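6-aminohexanoate-cyclic-dimer hydrolase (Arthrobacter sp., PDB 3A2Q) hydrolyses the cyclic dimer of 6-aminohexanoate, a nylon-6 by-product, opening one amide bond to give the linear dimer. Local coordinates at residues A10-R24 with S57-Y69. The protein carries 1 engineered substitution. Residues are numbered along the deposited sequence; the frame is centred on the assembly and turned at random.
Sequences ATAQAELVRSGEISR and SELASGPFAGVPY
Arg24 leaves its backbone with CG opposite the carbonyl carbon (chi1 -58°) and then runs straight out to NE, which carries its guanidinium to Ser57 and Ala60 at the C-terminal end of helix 50-59. This is the periphery of the amidase fold, well away from the bound 6-aminohexanoate: helix 10-19 and Arg24, at the start of helix 24-42, pack against the connection that leads through two beta turns, Gly62 to Ala65 and Phe64 to Val67, into strand 68-72. NH1 of Arg24 reaches Ser57 O at 3.2 Å, nearly in the guanidinium plane and almost in line with the C=O bond; the contact from the same NH1 to Ala60 O is short, 2.6 Å, but bent and weak. Ala65 CB sits over one face of the group, toward its rim.

At the other end, Phe64 turns the edge of its ring to the first turn of helix 10-19, with CE1 3.8 Å from Thr11 N, while Phe112 stacks on the ring. Ala14 CB touches both this ring and Val67, whose CG2 approaches to 3.7 Å. Arg18, bent at chi3, brings NH2 back to Pro63 O in a weak, fairly straight bond.

Two waters link the segments. One donates to Ala14 O and Ala65 O; the other donates to Arg24 O and Gly66 O and accepts from Ser57 OG at 2.5 Å.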
ATOM      1  N   ALA A  10      -8.458  15.295  -0.140  1.00 37.34           N
ATOM      2  CA  ALA A  10      -9.180  15.234  -1.406  1.00 36.06           C
ATOM      3  C   ALA A  10     -10.607  15.766  -1.313  1.00 36.71           C
ATOM      4  O   ALA A  10     -11.079  16.449  -2.221  1.00 38.94           O
ATOM      5  CB  ALA A  10      -9.190  13.805  -1.936  1.00 31.27           C
ATOM      6  N   THR A  11     -11.291  15.451  -0.217  1.00 35.84           N
ATOM      7  CA  THR A  11     -12.660  15.903  -0.029  1.00 37.54           C
ATOM      8  C   THR A  11     -12.730  17.430   0.028  1.00 39.24           C
ATOM      9  O   THR A  11     -13.592  18.041  -0.603  1.00 39.42           O
ATOM     10  CB  THR A  11     -13.260  15.325   1.266  1.00 39.93           C
ATOM     11  OG1 THR A  11     -13.257  13.893   1.191  1.00 38.78           O
ATOM     12  CG2 THR A  11     -14.689  15.815   1.455  1.00 35.18           C
ATOM     13  N   ALA A  12     -11.819  18.041   0.778  1.00 37.67           N
ATOM     14  CA  ALA A  12     -11.793  19.494   0.902  1.00 37.73           C
ATOM     15  C   ALA A  12     -11.376  20.153  -0.410  1.00 38.67           C
ATOM     16  O   ALA A  12     -11.895  21.207  -0.771  1.00 39.27           O
ATOM     17  CB  ALA A  12     -10.853  19.912   2.026  1.00 36.74           C
ATOM     18  N   GLN A  13     -10.440  19.534  -1.121  1.00 38.96           N
ATOM     19  CA  GLN A  13      -9.981  20.078  -2.395  1.00 39.06           C
ATOM     20  C   GLN A  13     -11.071  20.018  -3.450  1.00 41.60           C
ATOM     21  O   GLN A  13     -11.158  20.891  -4.313  1.00 42.63           O
ATOM     22  CB  GLN A  13      -8.759  19.318  -2.897  1.00 37.49           C
ATOM     23  CG  GLN A  13      -7.487  19.650  -2.157  1.00 34.45           C
ATOM     24  CD  GLN A  13      -6.282  18.995  -2.778  1.00 34.48           C
ATOM     25  OE1 GLN A  13      -6.157  18.945  -3.999  1.00 35.92           O
ATOM     26  NE2 GLN A  13      -5.379  18.496  -1.942  1.00 37.17           N
ATOM     27  N   ALA A  14     -11.895  18.977  -3.383  1.00 40.93           N
ATOM     28  CA  ALA A  14     -12.987  18.812  -4.329  1.00 42.36           C
ATOM     29  C   ALA A  14     -14.033  19.890  -4.074  1.00 43.15           C
ATOM     30  O   ALA A  14     -14.609  20.442  -5.009  1.00 44.51           O
ATOM     31  CB  ALA A  14     -13.607  17.431  -4.179  1.00 41.71           C
ATOM     32  N   GLU A  15     -14.269  20.185  -2.798  1.00 44.29           N
ATOM     33  CA  GLU A  15     -15.243  21.197  -2.414  1.00 47.47           C
ATOM     34  C   GLU A  15     -14.795  22.601  -2.804  1.00 48.79           C
ATOM     35  O   GLU A  15     -15.618  23.437  -3.167  1.00 48.32           O
ATOM     36  CB  GLU A  15     -15.508  21.134  -0.909  1.00 48.77           C
ATOM     37  CG  GLU A  15     -16.437  20.002  -0.506  1.00 62.87           C
ATOM     38  CD  GLU A  15     -16.578  19.859   1.000  1.00 72.34           C
ATOM     39  OE1 GLU A  15     -16.866  20.871   1.675  1.00 79.94           O
ATOM     40  OE2 GLU A  15     -16.408  18.729   1.507  1.00 77.10           O
ATOM     41  N   LEU A  16     -13.495  22.864  -2.729  1.00 49.26           N
ATOM     42  CA  LEU A  16     -12.983  24.176  -3.099  1.00 51.23           C
ATOM     43  C   LEU A  16     -13.270  24.428  -4.572  1.00 51.26           C
ATOM     44  O   LEU A  16     -13.510  25.561  -4.981  1.00 52.34           O
ATOM     45  CB  LEU A  16     -11.477  24.270  -2.830  1.00 51.89           C
ATOM     46  CG  LEU A  16     -11.062  24.386  -1.358  1.00 53.59           C
ATOM     47  CD1 LEU A  16      -9.547  24.447  -1.253  1.00 56.38           C
ATOM     48  CD2 LEU A  16     -11.685  25.633  -0.746  1.00 57.17           C
ATOM     49  N   VAL A  17     -13.257  23.361  -5.363  1.00 50.94           N
ATOM     50  CA  VAL A  17     -13.529  23.471  -6.790  1.00 51.91           C
ATOM     51  C   VAL A  17     -15.030  23.577  -7.043  1.00 53.34           C
ATOM     52  O   VAL A  17     -15.470  24.364  -7.880  1.00 53.45           O
ATOM     53  CB  VAL A  17     -12.982  22.254  -7.562  1.00 50.12           C
ATOM     54  CG1 VAL A  17     -13.419  22.321  -9.020  1.00 52.67           C
ATOM     55  CG2 VAL A  17     -11.463  22.221  -7.468  1.00 47.02           C
ATOM     56  N   ARG A  18     -15.808  22.783  -6.313  1.00 54.32           N
ATOM     57  CA  ARG A  18     -17.261  22.778  -6.453  1.00 56.61           C
ATOM     58  C   ARG A  18     -17.818  24.107  -5.956  1.00 57.34           C
ATOM     59  O   ARG A  18     -18.724  24.685  -6.561  1.00 56.95           O
ATOM     60  CB  ARG A  18     -17.865  21.644  -5.625  1.00 57.24           C
ATOM     61  CG  ARG A  18     -19.265  21.235  -6.044  1.00 61.67           C
ATOM     62  CD  ARG A  18     -19.982  20.490  -4.925  1.00 66.75           C
ATOM     63  NE  ARG A  18     -19.080  19.671  -4.115  1.00 75.03           N
ATOM     64  CZ  ARG A  18     -18.318  18.686  -4.585  1.00 76.62           C
ATOM     65  NH1 ARG A  18     -18.337  18.379  -5.877  1.00 77.87           N
ATOM     66  NH2 ARG A  18     -17.532  18.008  -3.761  1.00 74.69           N
ATOM     67  N   SER A  19     -17.260  24.575  -4.843  1.00 58.42           N
ATOM     68  CA  SER A  19     -17.663  25.831  -4.218  1.00 59.18           C
ATOM     69  C   SER A  19     -17.386  27.026  -5.119  1.00 60.02           C
ATOM     70  O   SER A  19     -18.106  28.027  -5.083  1.00 62.01           O
ATOM     71  CB  SER A  19     -16.919  26.013  -2.892  1.00 58.61           C
ATOM     72  OG  SER A  19     -17.139  27.304  -2.359  1.00 62.37           O
ATOM     73  N   GLY A  20     -16.338  26.919  -5.927  1.00 60.67           N
ATOM     74  CA  GLY A  20     -15.983  28.006  -6.818  1.00 60.92           C
ATOM     75  C   GLY A  20     -14.770  28.770  -6.324  1.00 61.34           C
ATOM     76  O   GLY A  20     -14.164  29.526  -7.077  1.00 61.83           O
ATOM     77  N   GLU A  21     -14.412  28.578  -5.058  1.00 61.06           N
ATOM     78  CA  GLU A  21     -13.255  29.262  -4.501  1.00 61.45           C
ATOM     79  C   GLU A  21     -12.064  29.115  -5.427  1.00 60.79           C
ATOM     80  O   GLU A  21     -11.381  30.086  -5.726  1.00 62.32           O
ATOM     81  CB  GLU A  21     -12.872  28.689  -3.141  1.00 65.24           C
ATOM     82  CG  GLU A  21     -13.809  29.036  -2.009  1.00 72.23           C
ATOM     83  CD  GLU A  21     -13.065  29.139  -0.691  1.00 79.19           C
ATOM     84  OE1 GLU A  21     -13.709  29.055   0.372  1.00 83.29           O
ATOM     85  OE2 GLU A  21     -11.829  29.330  -0.714  1.00 80.32           O
ATOM     86  N   ILE A  22     -11.826  27.891  -5.887  1.00 59.04           N
ATOM     87  CA  ILE A  22     -10.709  27.606  -6.776  1.00 59.32           C
ATOM     88  C   ILE A  22     -11.185  26.999  -8.091  1.00 57.79           C
ATOM     89  O   ILE A  22     -12.240  26.367  -8.155  1.00 58.21           O
ATOM     90  CB  ILE A  22      -9.718  26.622  -6.113  1.00 60.90           C
ATOM     91  CG1 ILE A  22      -9.236  27.193  -4.779  1.00 64.31           C
ATOM     92  CG2 ILE A  22      -8.530  26.377  -7.034  1.00 62.86           C
ATOM     93  CD1 ILE A  22      -8.287  26.273  -4.038  1.00 67.66           C
ATOM     94  N   SER A  23     -10.392  27.195  -9.138  1.00 56.94           N
ATOM     95  CA  SER A  23     -10.704  26.660 -10.452  1.00 56.85           C
ATOM     96  C   SER A  23      -9.979  25.330 -10.632  1.00 56.92           C
ATOM     97  O   SER A  23      -9.012  25.048  -9.928  1.00 57.63           O
ATOM     98  CB  SER A  23     -10.257  27.641 -11.536  1.00 55.17           C
ATOM     99  OG  SER A  23     -10.457  27.099 -12.826  1.00 61.11           O
ATOM    100  N   ARG A  24     -10.444  24.520 -11.578  1.00 56.14           N
ATOM    101  CA  ARG A  24      -9.819  23.226 -11.838  1.00 55.21           C
ATOM    102  C   ARG A  24      -8.395  23.414 -12.340  1.00 54.58           C
ATOM    103  O   ARG A  24      -7.510  22.600 -12.065  1.00 54.29           O
ATOM    104  CB  ARG A  24     -10.618  22.446 -12.881  1.00 54.19           C
ATOM    105  CG  ARG A  24     -12.062  22.212 -12.500  1.00 55.07           C
ATOM    106  CD  ARG A  24     -12.775  21.385 -13.550  1.00 51.85           C
ATOM    107  NE  ARG A  24     -14.155  21.111 -13.164  1.00 53.07           N
ATOM    108  CZ  ARG A  24     -14.970  20.302 -13.831  1.00 53.26           C
ATOM    109  NH1 ARG A  24     -14.543  19.681 -14.922  1.00 50.85           N
ATOM    110  NH2 ARG A  24     -16.209  20.112 -13.402  1.00 55.54           N
ATOM    111  N   SER A  57      -8.879  17.158 -16.713  1.00 41.78           N
ATOM    112  CA  SER A  57      -9.412  18.185 -15.825  1.00 43.26           C
ATOM    113  C   SER A  57     -10.551  18.970 -16.466  1.00 45.07           C
ATOM    114  O   SER A  57     -11.538  19.303 -15.808  1.00 45.32           O
ATOM    115  CB  SER A  57      -8.308  19.150 -15.400  1.00 40.90           C
ATOM    116  OG  SER A  57      -8.826  20.143 -14.532  1.00 44.72           O
ATOM    117  N   GLU A  58     -10.409  19.268 -17.751  1.00 48.05           N
ATOM    118  CA  GLU A  58     -11.434  20.019 -18.463  1.00 50.82           C
ATOM    119  C   GLU A  58     -12.719  19.206 -18.585  1.00 50.28           C
ATOM    120  O   GLU A  58     -13.819  19.753 -18.526  1.00 53.57           O
ATOM    121  CB  GLU A  58     -10.929  20.404 -19.858  1.00 55.08           C
ATOM    122  CG  GLU A  58      -9.617  21.178 -19.853  1.00 60.44           C
ATOM    123  CD  GLU A  58      -9.142  21.549 -21.250  1.00 64.89           C
ATOM    124  OE1 GLU A  58      -9.000  20.642 -22.100  1.00 63.36           O
ATOM    125  OE2 GLU A  58      -8.906  22.750 -21.496  1.00 67.65           O
ATOM    126  N   LEU A  59     -12.571  17.894 -18.735  1.00 49.96           N
ATOM    127  CA  LEU A  59     -13.711  16.995 -18.892  1.00 47.94           C
ATOM    128  C   LEU A  59     -14.213  16.365 -17.589  1.00 47.64           C
ATOM    129  O   LEU A  59     -15.355  15.915 -17.513  1.00 47.29           O
ATOM    130  CB  LEU A  59     -13.338  15.889 -19.883  1.00 47.40           C
ATOM    131  CG  LEU A  59     -12.781  16.367 -21.227  1.00 48.63           C
ATOM    132  CD1 LEU A  59     -12.212  15.193 -22.005  1.00 43.60           C
ATOM    133  CD2 LEU A  59     -13.883  17.061 -22.018  1.00 51.35           C
ATOM    134  N   ALA A  60     -13.361  16.342 -16.567  1.00 46.53           N
ATOM    135  CA  ALA A  60     -13.702  15.742 -15.278  1.00 44.98           C
ATOM    136  C   ALA A  60     -15.071  16.128 -14.729  1.00 45.10           C
ATOM    137  O   ALA A  60     -15.504  17.269 -14.857  1.00 46.79           O
ATOM    138  CB  ALA A  60     -12.625  16.077 -14.251  1.00 44.07           C
ATOM    139  N   SER A  61     -15.744  15.160 -14.112  1.00 44.10           N
ATOM    140  CA  SER A  61     -17.062  15.370 -13.516  1.00 43.41           C
ATOM    141  C   SER A  61     -17.333  14.316 -12.442  1.00 42.31           C
ATOM    142  O   SER A  61     -17.016  13.141 -12.622  1.00 43.66           O
ATOM    143  CB  SER A  61     -18.151  15.296 -14.587  1.00 47.18           C
ATOM    144  OG  SER A  61     -18.188  14.019 -15.198  1.00 49.09           O
ATOM    145  N   GLY A  62     -17.931  14.742 -11.332  1.00 41.70           N
ATOM    146  CA  GLY A  62     -18.228  13.824 -10.247  1.00 41.70           C
ATOM    147  C   GLY A  62     -17.917  14.414  -8.881  1.00 43.08           C
ATOM    148  O   GLY A  62     -17.591  15.597  -8.777  1.00 43.02           O
ATOM    149  N   PRO A  63     -18.006  13.611  -7.809  1.00 40.70           N
ATOM    150  CA  PRO A  63     -17.732  14.060  -6.436  1.00 39.65           C
ATOM    151  C   PRO A  63     -16.305  14.556  -6.186  1.00 37.93           C
ATOM    152  O   PRO A  63     -16.037  15.181  -5.165  1.00 39.88           O
ATOM    153  CB  PRO A  63     -18.070  12.830  -5.591  1.00 39.68           C
ATOM    154  CG  PRO A  63     -17.853  11.679  -6.543  1.00 41.22           C
ATOM    155  CD  PRO A  63     -18.435  12.201  -7.825  1.00 41.17           C
ATOM    156  N   PHE A  64     -15.395  14.264  -7.109  1.00 38.00           N
ATOM    157  CA  PHE A  64     -14.003  14.693  -6.973  1.00 38.13           C
ATOM    158  C   PHE A  64     -13.479  15.306  -8.268  1.00 37.31           C
ATOM    159  O   PHE A  64     -12.288  15.233  -8.561  1.00 37.51           O
ATOM    160  CB  PHE A  64     -13.126  13.504  -6.566  1.00 31.82           C
ATOM    161  CG  PHE A  64     -13.389  13.011  -5.176  1.00 35.93           C
ATOM    162  CD1 PHE A  64     -12.830  13.659  -4.078  1.00 34.10           C
ATOM    163  CD2 PHE A  64     -14.231  11.924  -4.958  1.00 33.69           C
ATOM    164  CE1 PHE A  64     -13.107  13.233  -2.781  1.00 32.79           C
ATOM    165  CE2 PHE A  64     -14.514  11.493  -3.666  1.00 36.04           C
ATOM    166  CZ  PHE A  64     -13.951  12.149  -2.575  1.00 34.06           C
ATOM    167  N   ALA A  65     -14.373  15.918  -9.039  1.00 39.68           N
ATOM    168  CA  ALA A  65     -13.983  16.533 -10.303  1.00 40.35           C
ATOM    169  C   ALA A  65     -12.813  17.503 -10.129  1.00 42.67           C
ATOM    170  O   ALA A  65     -12.889  18.443  -9.337  1.00 42.30           O
ATOM    171  CB  ALA A  65     -15.173  17.258 -10.920  1.00 43.97           C
ATOM    172  N   GLY A  66     -11.731  17.259 -10.865  1.00 42.59           N
ATOM    173  CA  GLY A  66     -10.568  18.129 -10.798  1.00 43.13           C
ATOM    174  C   GLY A  66      -9.481  17.758  -9.803  1.00 43.31           C
ATOM    175  O   GLY A  66      -8.382  18.313  -9.852  1.00 42.95           O
ATOM    176  N   VAL A  67      -9.765  16.823  -8.902  1.00 41.37           N
ATOM    177  CA  VAL A  67      -8.771  16.430  -7.909  1.00 38.25           C
ATOM    178  C   VAL A  67      -7.740  15.478  -8.496  1.00 37.49           C
ATOM    179  O   VAL A  67      -8.083  14.442  -9.065  1.00 37.42           O
ATOM    180  CB  VAL A  67      -9.420  15.759  -6.689  1.00 34.68           C
ATOM    181  CG1 VAL A  67      -8.353  15.455  -5.641  1.00 32.15           C
ATOM    182  CG2 VAL A  67     -10.495  16.666  -6.105  1.00 34.47           C
ATOM    183  N   PRO A  68      -6.451  15.820  -8.363  1.00 37.57           N
ATOM    184  CA  PRO A  68      -5.374  14.981  -8.891  1.00 35.45           C
ATOM    185  C   PRO A  68      -5.085  13.776  -8.004  1.00 31.05           C
ATOM    186  O   PRO A  68      -5.317  13.817  -6.793  1.00 31.95           O
ATOM    187  CB  PRO A  68      -4.172  15.936  -8.934  1.00 32.18           C
ATOM    188  CG  PRO A  68      -4.777  17.316  -8.811  1.00 38.37           C
ATOM    189  CD  PRO A  68      -5.914  17.098  -7.872  1.00 37.91           C
ATOM    190  N   TYR A  69      -4.579  12.709  -8.615  1.00 32.39           N
ATOM    191  CA  TYR A  69      -4.203  11.504  -7.881  1.00 31.78           C
ATOM    192  C   TYR A  69      -3.034  10.857  -8.609  1.00 31.25           C
ATOM    193  O   TYR A  69      -2.798  11.129  -9.787  1.00 31.55           O
ATOM    194  CB  TYR A  69      -5.385  10.527  -7.768  1.00 28.27           C
ATOM    195  CG  TYR A  69      -5.532   9.545  -8.905  1.00 32.77           C
ATOM    196  CD1 TYR A  69      -5.019   8.252  -8.806  1.00 30.12           C
ATOM    197  CD2 TYR A  69      -6.208   9.898 -10.074  1.00 34.05           C
ATOM    198  CE1 TYR A  69      -5.183   7.330  -9.839  1.00 31.22           C
ATOM    199  CE2 TYR A  69      -6.373   8.984 -11.113  1.00 31.81           C
ATOM    200  CZ  TYR A  69      -5.860   7.702 -10.988  1.00 34.18           C
ATOM    201  OH  TYR A  69      -6.029   6.797 -12.008  1.00 33.27           O
TER
HETATM  202  O   HOH W   1     -14.725  19.103  -7.755  1.00 41.27           O
HETATM  203  O   HOH W   2      -7.975  20.062 -12.152  1.00 39.30           O